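Local coordinates for protein Tubulin/ftsz, gtpase (Methanosaeta thermophila, PDB 3ZID) that binds and probably hydrolyses GTP as a tubulin-like cytoskeletal protein of the CetZ family, with a predicted part in archaeal cell shape control, at residues G219-V224 with R272-I277; A239-P244 with K311-V316. All coordinates share one frame; numbering follows the deposited sequence.

Contact 1 (G219-V224 with R272-I277); sequences GDFKTV and RAMIVI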
ATOM      1  N   GLY A 219      -3.580  18.259  -8.602  1.00 35.11           N
ATOM      2  CA  GLY A 219      -4.720  17.962  -9.452  1.00 35.45           C
ATOM      3  C   GLY A 219      -4.527  16.794 -10.390  1.00 36.52           C
ATOM      4  O   GLY A 219      -5.383  15.905 -10.474  1.00 38.36           O
ATOM      5  N   ASP A 220      -3.404  16.810 -11.106  1.00 31.13           N
ATOM      6  CA  ASP A 220      -3.082  15.752 -12.058  1.00 37.37           C
ATOM      7  C   ASP A 220      -2.894  14.407 -11.354  1.00 31.36           C
ATOM      8  O   ASP A 220      -3.413  13.374 -11.787  1.00 25.79           O
ATOM      9  CB  ASP A 220      -1.846  16.115 -12.879  1.00 43.42           C
ATOM     10  CG  ASP A 220      -2.086  17.301 -13.807  1.00 54.85           C
ATOM     11  OD1 ASP A 220      -3.164  17.931 -13.719  1.00 55.97           O
ATOM     12  OD2 ASP A 220      -1.195  17.600 -14.629  1.00 60.25           O
ATOM     13  N   PHE A 221      -2.188  14.439 -10.239  1.00 27.39           N
ATOM     14  CA  PHE A 221      -2.009  13.250  -9.423  1.00 25.82           C
ATOM     15  C   PHE A 221      -3.371  12.701  -8.969  1.00 24.68           C
ATOM     16  O   PHE A 221      -3.656  11.507  -9.115  1.00 23.33           O
ATOM     17  CB  PHE A 221      -1.097  13.573  -8.241  1.00 18.29           C
ATOM     18  CG  PHE A 221      -0.901  12.428  -7.299  1.00 21.22           C
ATOM     19  CD1 PHE A 221      -0.268  11.268  -7.719  1.00 22.37           C
ATOM     20  CD2 PHE A 221      -1.308  12.529  -5.980  1.00 23.40           C
ATOM     21  CE1 PHE A 221      -0.083  10.203  -6.842  1.00 25.81           C
ATOM     22  CE2 PHE A 221      -1.119  11.475  -5.096  1.00 29.01           C
ATOM     23  CZ  PHE A 221      -0.512  10.308  -5.528  1.00 25.93           C
ATOM     24  N   LYS A 222      -4.227  13.573  -8.452  1.00 27.69           N
ATOM     25  CA  LYS A 222      -5.551  13.128  -8.033  1.00 30.93           C
ATOM     26  C   LYS A 222      -6.321  12.535  -9.197  1.00 29.94           C
ATOM     27  O   LYS A 222      -7.000  11.525  -9.039  1.00 35.27           O
ATOM     28  CB  LYS A 222      -6.361  14.273  -7.423  1.00 39.89           C
ATOM     29  CG  LYS A 222      -5.814  14.821  -6.129  1.00 43.47           C
ATOM     30  CD  LYS A 222      -6.563  16.080  -5.733  1.00 42.31           C
ATOM     31  CE  LYS A 222      -7.938  15.747  -5.176  1.00 44.29           C
ATOM     32  NZ  LYS A 222      -7.849  14.908  -3.953  1.00 33.48           N
ATOM     33  N   THR A 223      -6.218  13.169 -10.361  1.00 29.57           N
ATOM     34  CA  THR A 223      -6.913  12.700 -11.570  1.00 30.39           C
ATOM     35  C   THR A 223      -6.541  11.255 -11.924  1.00 28.97           C
ATOM     36  O   THR A 223      -7.405  10.449 -12.276  1.00 39.41           O
ATOM     37  CB  THR A 223      -6.607  13.619 -12.783  1.00 37.12           C
ATOM     38  OG1 THR A 223      -7.208  14.907 -12.584  1.00 42.71           O
ATOM     39  CG2 THR A 223      -7.124  13.011 -14.077  1.00 22.67           C
ATOM     40  N   VAL A 224      -5.252  10.944 -11.862  1.00 24.61           N
ATOM     41  CA  VAL A 224      -4.776   9.581 -12.057  1.00 24.09           C
ATOM     42  C   VAL A 224      -5.321   8.648 -10.965  1.00 21.82           C
ATOM     43  O   VAL A 224      -5.936   7.642 -11.267  1.00 29.95           O
ATOM     44  CB  VAL A 224      -3.227   9.523 -12.094  1.00 24.13           C
ATOM     45  CG1 VAL A 224      -2.746   8.084 -12.102  1.00 24.46           C
ATOM     46  CG2 VAL A 224      -2.704  10.266 -13.321  1.00 24.27           C
ATOM     47  N   ARG A 272      -4.966   5.270 -16.560  1.00 29.40           N
ATOM     48  CA  ARG A 272      -4.293   6.563 -16.433  1.00 29.29           C
ATOM     49  C   ARG A 272      -2.913   6.395 -15.831  1.00 25.37           C
ATOM     50  O   ARG A 272      -2.666   5.456 -15.068  1.00 22.66           O
ATOM     51  CB  ARG A 272      -5.104   7.543 -15.577  1.00 31.28           C
ATOM     52  CG  ARG A 272      -6.442   7.921 -16.187  1.00 41.98           C
ATOM     53  CD  ARG A 272      -7.360   8.628 -15.206  1.00 47.03           C
ATOM     54  NE  ARG A 272      -8.708   8.745 -15.762  1.00 54.59           N
ATOM     55  CZ  ARG A 272      -9.701   9.438 -15.218  1.00 55.55           C
ATOM     56  NH1 ARG A 272      -9.519  10.103 -14.086  1.00 51.34           N
ATOM     57  NH2 ARG A 272     -10.884   9.467 -15.816  1.00 61.90           N
ATOM     58  N   ALA A 273      -2.010   7.310 -16.180  1.00 22.88           N
ATOM     59  CA  ALA A 273      -0.673   7.309 -15.599  1.00 21.76           C
ATOM     60  C   ALA A 273      -0.071   8.721 -15.486  1.00 26.23           C
ATOM     61  O   ALA A 273      -0.434   9.636 -16.227  1.00 24.78           O
ATOM     62  CB  ALA A 273       0.254   6.399 -16.389  1.00 19.82           C
ATOM     63  N   MET A 274       0.802   8.888 -14.500  1.00 25.19           N
ATOM     64  CA  MET A 274       1.650  10.061 -14.382  1.00 15.96           C
ATOM     65  C   MET A 274       3.090   9.540 -14.452  1.00 21.08           C
ATOM     66  O   MET A 274       3.480   8.669 -13.674  1.00 20.31           O
ATOM     67  CB  MET A 274       1.403  10.797 -13.062  1.00 20.91           C
ATOM     68  CG  MET A 274       2.190  12.117 -12.906  1.00 30.35           C
ATOM     69  SD  MET A 274       1.748  12.997 -11.383  1.00 40.66           S
ATOM     70  CE  MET A 274       2.284  11.849 -10.137  1.00 46.44           C
ATOM     71  N   ILE A 275       3.852  10.004 -15.436  1.00 21.42           N
ATOM     72  CA  ILE A 275       5.250   9.602 -15.578  1.00 19.89           C
ATOM     73  C   ILE A 275       6.161  10.779 -15.218  1.00 24.10           C
ATOM     74  O   ILE A 275       6.043  11.842 -15.808  1.00 20.32           O
ATOM     75  CB  ILE A 275       5.574   9.147 -17.027  1.00 30.04           C
ATOM     76  CG1 ILE A 275       4.567   8.108 -17.536  1.00 34.17           C
ATOM     77  CG2 ILE A 275       6.997   8.632 -17.125  1.00 16.04           C
ATOM     78  CD1 ILE A 275       4.586   6.813 -16.806  1.00 36.71           C
ATOM     79  N   VAL A 276       7.042  10.597 -14.243  1.00 18.54           N
ATOM     80  CA  VAL A 276       7.965  11.644 -13.833  1.00 19.70           C
ATOM     81  C   VAL A 276       9.375  11.209 -14.181  1.00 22.69           C
ATOM     82  O   VAL A 276       9.801  10.127 -13.793  1.00 16.82           O
ATOM     83  CB  VAL A 276       7.899  11.925 -12.302  1.00 16.94           C
ATOM     84  CG1 VAL A 276       8.852  13.074 -11.921  1.00 17.88           C
ATOM     85  CG2 VAL A 276       6.491  12.255 -11.888  1.00 21.77           C
ATOM     86  N   ILE A 277      10.071  12.043 -14.953  1.00 19.26           N
ATOM     87  CA  ILE A 277      11.467  11.807 -15.313  1.00 17.93           C
ATOM     88  C   ILE A 277      12.346  12.773 -14.540  1.00 18.61           C
ATOM     89  O   ILE A 277      12.134  13.989 -14.571  1.00 20.79           O
ATOM     90  CB  ILE A 277      11.740  12.068 -16.810  1.00 22.92           C
ATOM     91  CG1 ILE A 277      10.634  11.485 -17.681  1.00 22.18           C
ATOM     92  CG2 ILE A 277      13.124  11.515 -17.208  1.00 23.50           C
ATOM     93  CD1 ILE A 277      10.832  10.041 -17.956  1.00 40.15           C
TER
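Arg272 reaches from the sheet across the last turn of helix 219-225 and binds the carbonyl oxygen of Thr223. Arg272 CB lies 4.1 Å from Val224 CA. CG stands anti to the carbonyl carbon (chi1 -64°), and the chain runs extended from there to NE, which carries the guanidinium past Val224 to the neighbouring residue. Arg272 CD passes 3.5 Å from Thr223 O, and Arg272 NH1 then donates to that same oxygen at 2.8 Å with an N-H...O angle of 156°. The acceptor sits at the guanidinium edge, practically in its plane, while NH1 is tilted 29° from the plane of the carbonyl. Thr223 CG2 packs beside NH1, and its OG1 is turned back into the helix to Gly219 O, which also accepts the Thr223 amide from the opposite face of its plane.

Deeper in, the contact is apolar. Val224 lies against the strand backbone: CG1 faces Arg272 O, whereas Val224 CG2 lies 3.7 Å from Ala273 O and 4.1 Å from Met274 CB. Met274 starts out with CG anti to its amide nitrogen and bends at its last torsion, bringing Met274 CE obliquely to 3.6 Å from Phe221 CD1. Leu204 of helix 186-210 touches both Phe221 and Met274, and Phe304 of strand 302-309 packs on Val224, so the short helix and helix 186-210 pack together on the mixed sheet of the C-terminal domain.

A single directed bond at the partly exposed margin thus accompanies a hydrocarbon and thioether interior. The carbonyl of Thr223 lies near the C-terminal end of the helix, where the helix dipole would probably strengthen its pull on the cationic guanidinium.

Contact 2 (A239-P244 with K311-V316); sequences ADKKSP and KGEPRV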
ATOM      1  N   ALA A 239      18.135   4.375 -13.998  1.00 27.33           N
ATOM      2  CA  ALA A 239      19.077   4.058 -15.069  1.00 29.78           C
ATOM      3  C   ALA A 239      20.534   4.137 -14.622  1.00 35.44           C
ATOM      4  O   ALA A 239      20.848   4.811 -13.640  1.00 28.05           O
ATOM      5  CB  ALA A 239      18.855   4.984 -16.279  1.00 23.45           C
ATOM      6  N   ASP A 240      21.423   3.435 -15.326  1.00 37.03           N
ATOM      7  CA  ASP A 240      22.833   3.549 -14.999  1.00 39.77           C
ATOM      8  C   ASP A 240      23.493   4.461 -16.032  1.00 41.87           C
ATOM      9  O   ASP A 240      22.898   4.765 -17.065  1.00 39.70           O
ATOM     10  CB  ASP A 240      23.507   2.184 -14.984  1.00 47.98           C
ATOM     11  CG  ASP A 240      24.922   2.245 -14.442  1.00 68.73           C
ATOM     12  OD1 ASP A 240      25.086   2.553 -13.243  1.00 75.78           O
ATOM     13  OD2 ASP A 240      25.872   2.011 -15.225  1.00 77.81           O
ATOM     14  N   LYS A 241      24.722   4.880 -15.732  1.00 43.98           N
ATOM     15  CA  LYS A 241      25.519   5.789 -16.559  1.00 46.22           C
ATOM     16  C   LYS A 241      25.765   5.238 -17.964  1.00 41.32           C
ATOM     17  O   LYS A 241      25.819   5.995 -18.934  1.00 48.95           O
ATOM     18  CB  LYS A 241      26.824   6.152 -15.848  1.00 56.28           C
ATOM     19  CG  LYS A 241      27.567   7.298 -16.503  1.00 68.98           C
ATOM     20  CD  LYS A 241      28.865   7.638 -15.784  1.00 77.47           C
ATOM     21  CE  LYS A 241      28.572   8.512 -14.563  1.00 78.43           C
ATOM     22  NZ  LYS A 241      29.800   8.953 -13.849  1.00 81.92           N
ATOM     23  N   LYS A 242      25.990   3.931 -18.049  1.00 35.02           N
ATOM     24  CA  LYS A 242      26.201   3.251 -19.320  1.00 47.51           C
ATOM     25  C   LYS A 242      25.040   3.529 -20.255  1.00 51.98           C
ATOM     26  O   LYS A 242      25.233   4.040 -21.345  1.00 61.47           O
ATOM     27  CB  LYS A 242      26.214   1.731 -19.135  1.00 52.92           C
ATOM     28  CG  LYS A 242      27.157   1.138 -18.119  1.00 64.00           C
ATOM     29  CD  LYS A 242      26.658  -0.270 -17.782  1.00 72.91           C
ATOM     30  CE  LYS A 242      27.583  -1.021 -16.844  1.00 80.69           C
ATOM     31  NZ  LYS A 242      26.982  -2.329 -16.431  1.00 85.41           N
ATOM     32  N   SER A 243      23.839   3.141 -19.830  1.00 48.62           N
ATOM     33  CA  SER A 243      22.633   3.289 -20.641  1.00 42.07           C
ATOM     34  C   SER A 243      21.606   4.191 -19.980  1.00 39.41           C
ATOM     35  O   SER A 243      20.750   3.719 -19.226  1.00 39.71           O
ATOM     36  CB  SER A 243      22.020   1.927 -20.934  1.00 46.64           C
ATOM     37  OG  SER A 243      21.630   1.297 -19.733  1.00 60.97           O
ATOM     38  N   PRO A 244      21.677   5.491 -20.274  1.00 36.54           N
ATOM     39  CA  PRO A 244      20.812   6.545 -19.734  1.00 32.81           C
ATOM     40  C   PRO A 244      19.546   6.764 -20.574  1.00 32.13           C
ATOM     41  O   PRO A 244      18.827   7.738 -20.353  1.00 32.37           O
ATOM     42  CB  PRO A 244      21.704   7.776 -19.802  1.00 25.27           C
ATOM     43  CG  PRO A 244      22.515   7.538 -21.044  1.00 28.09           C
ATOM     44  CD  PRO A 244      22.761   6.052 -21.108  1.00 35.86           C
ATOM     45  N   LYS A 311      20.588  16.681 -10.304  1.00 22.79           N
ATOM     46  CA  LYS A 311      21.829  16.000 -10.663  1.00 27.01           C
ATOM     47  C   LYS A 311      21.808  14.493 -10.419  1.00 28.22           C
ATOM     48  O   LYS A 311      21.583  14.027  -9.304  1.00 33.98           O
ATOM     49  CB  LYS A 311      23.027  16.637  -9.941  1.00 30.80           C
ATOM     50  CG  LYS A 311      24.377  16.030 -10.331  1.00 38.25           C
ATOM     51  CD  LYS A 311      25.541  16.855  -9.795  1.00 48.47           C
ATOM     52  CE  LYS A 311      26.900  16.306 -10.245  1.00 54.25           C
ATOM     53  NZ  LYS A 311      27.063  16.348 -11.730  1.00 58.44           N
ATOM     54  N   GLY A 312      22.046  13.734 -11.484  1.00 27.59           N
ATOM     55  CA  GLY A 312      22.144  12.294 -11.369  1.00 22.45           C
ATOM     56  C   GLY A 312      21.767  11.582 -12.643  1.00 21.76           C
ATOM     57  O   GLY A 312      21.198  12.171 -13.560  1.00 20.99           O
ATOM     58  N   GLU A 313      22.064  10.291 -12.681  1.00 24.76           N
ATOM     59  CA  GLU A 313      21.628   9.434 -13.770  1.00 25.19           C
ATOM     60  C   GLU A 313      20.102   9.369 -13.684  1.00 22.54           C
ATOM     61  O   GLU A 313      19.545   9.347 -12.596  1.00 21.78           O
ATOM     62  CB  GLU A 313      22.251   8.049 -13.634  1.00 30.60           C
ATOM     63  CG  GLU A 313      23.754   8.069 -13.344  1.00 39.19           C
ATOM     64  CD  GLU A 313      24.534   8.796 -14.418  1.00 56.10           C
ATOM     65  OE1 GLU A 313      24.310   8.516 -15.612  1.00 63.54           O
ATOM     66  OE2 GLU A 313      25.369   9.655 -14.075  1.00 63.64           O
ATOM     67  N   PRO A 314      19.427   9.400 -14.835  1.00 19.12           N
ATOM     68  CA  PRO A 314      17.969   9.504 -14.838  1.00 17.52           C
ATOM     69  C   PRO A 314      17.240   8.356 -14.133  1.00 25.21           C
ATOM     70  O   PRO A 314      17.696   7.217 -14.145  1.00 19.14           O
ATOM     71  CB  PRO A 314      17.613   9.541 -16.326  1.00 25.38           C
ATOM     72  CG  PRO A 314      18.870   9.060 -17.049  1.00 30.14           C
ATOM     73  CD  PRO A 314      20.003   9.445 -16.193  1.00 22.79           C
ATOM     74  N   ARG A 315      16.127   8.700 -13.491  1.00 16.58           N
ATOM     75  CA  ARG A 315      15.232   7.714 -12.922  1.00 14.07           C
ATOM     76  C   ARG A 315      13.804   8.124 -13.274  1.00 15.52           C
ATOM     77  O   ARG A 315      13.500   9.302 -13.537  1.00 17.86           O
ATOM     78  CB  ARG A 315      15.411   7.579 -11.409  1.00 17.20           C
ATOM     79  CG  ARG A 315      15.129   8.842 -10.609  1.00 18.73           C
ATOM     80  CD  ARG A 315      15.061   8.485  -9.118  1.00 20.87           C
ATOM     81  NE  ARG A 315      14.736   9.650  -8.300  1.00 25.68           N
ATOM     82  CZ  ARG A 315      14.535   9.605  -6.986  1.00 24.15           C
ATOM     83  NH1 ARG A 315      14.621   8.447  -6.350  1.00 22.44           N
ATOM     84  NH2 ARG A 315      14.261  10.719  -6.312  1.00 21.51           N
ATOM     85  N   VAL A 316      12.928   7.137 -13.303  1.00 14.67           N
ATOM     86  CA  VAL A 316      11.561   7.363 -13.697  1.00 14.77           C
ATOM     87  C   VAL A 316      10.643   6.804 -12.632  1.00 16.05           C
ATOM     88  O   VAL A 316      10.836   5.689 -12.137  1.00 15.73           O
ATOM     89  CB  VAL A 316      11.239   6.692 -15.053  1.00 18.48           C
ATOM     90  CG1 VAL A 316       9.771   6.901 -15.422  1.00 21.59           C
ATOM     91  CG2 VAL A 316      12.140   7.257 -16.152  1.00 19.88           C
TER
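Ala239 N donates to Pro314 O at 2.9 Å, with an N-H...O angle of 152°. The methyl of Ala239 rests on the same carbonyl, its CB 3.3 Å from Pro314 O, and beside Pro314 CG. Pro314 CG also meets Pro244 O at 3.6 Å. Glu313 O accepts from the side chain of Gln238, just before Ala239. Gly312 N is taken up by Ser280 OG, and Arg315 gives NE to Gln278 and NH1 to Tyr236.

The Glu313 side chain folds back at chi2 (-58°), bringing its carboxylate across Lys241 at a slant. Glu313 OE1 lies 3.1 Å from Lys241 CA and Glu313 OE2 3.4 Å from Lys241 CE; of Lys241, the carboxylate meets carbon atoms. Lys241 NZ remains 4.5 Å from Glu313 OE2, too far for a salt bridge, and Lys241 N is buried here without a partner. An alanine in place of Glu313 would probably leave Lys241 without its nearby opposite charge and uncover one flank of its aliphatic chain.

The contact lies where antiparallel neighbours, strands 232-238 and 315-322, run out into loops at the edge of the C-terminal domain's mixed sheet, as in the tubulin/FtsZ fold.

Both contacts belong to the mixed four-stranded sheet, in which strands 270-279 and 315-322 are neighbours; their centres lie 22 Å apart. Contact 1 is largely buried and sets a helix against strand 270-279, relying on aliphatic, aromatic and thioether packing with an arginine-to-carbonyl bond at its margin. Contact 2 is more peripheral and partly solvent-exposed: 311-316 is mostly loop and enters strand 315-322 at its end, and a second loop joins it there through a backbone bond, proline packing and a loosely matched charge pair. They meet directly at Val316, whose CG2 lies 3.6 Å from Ile277 CD1, so hydrophobic packing between neighbouring strands continues from one to the other.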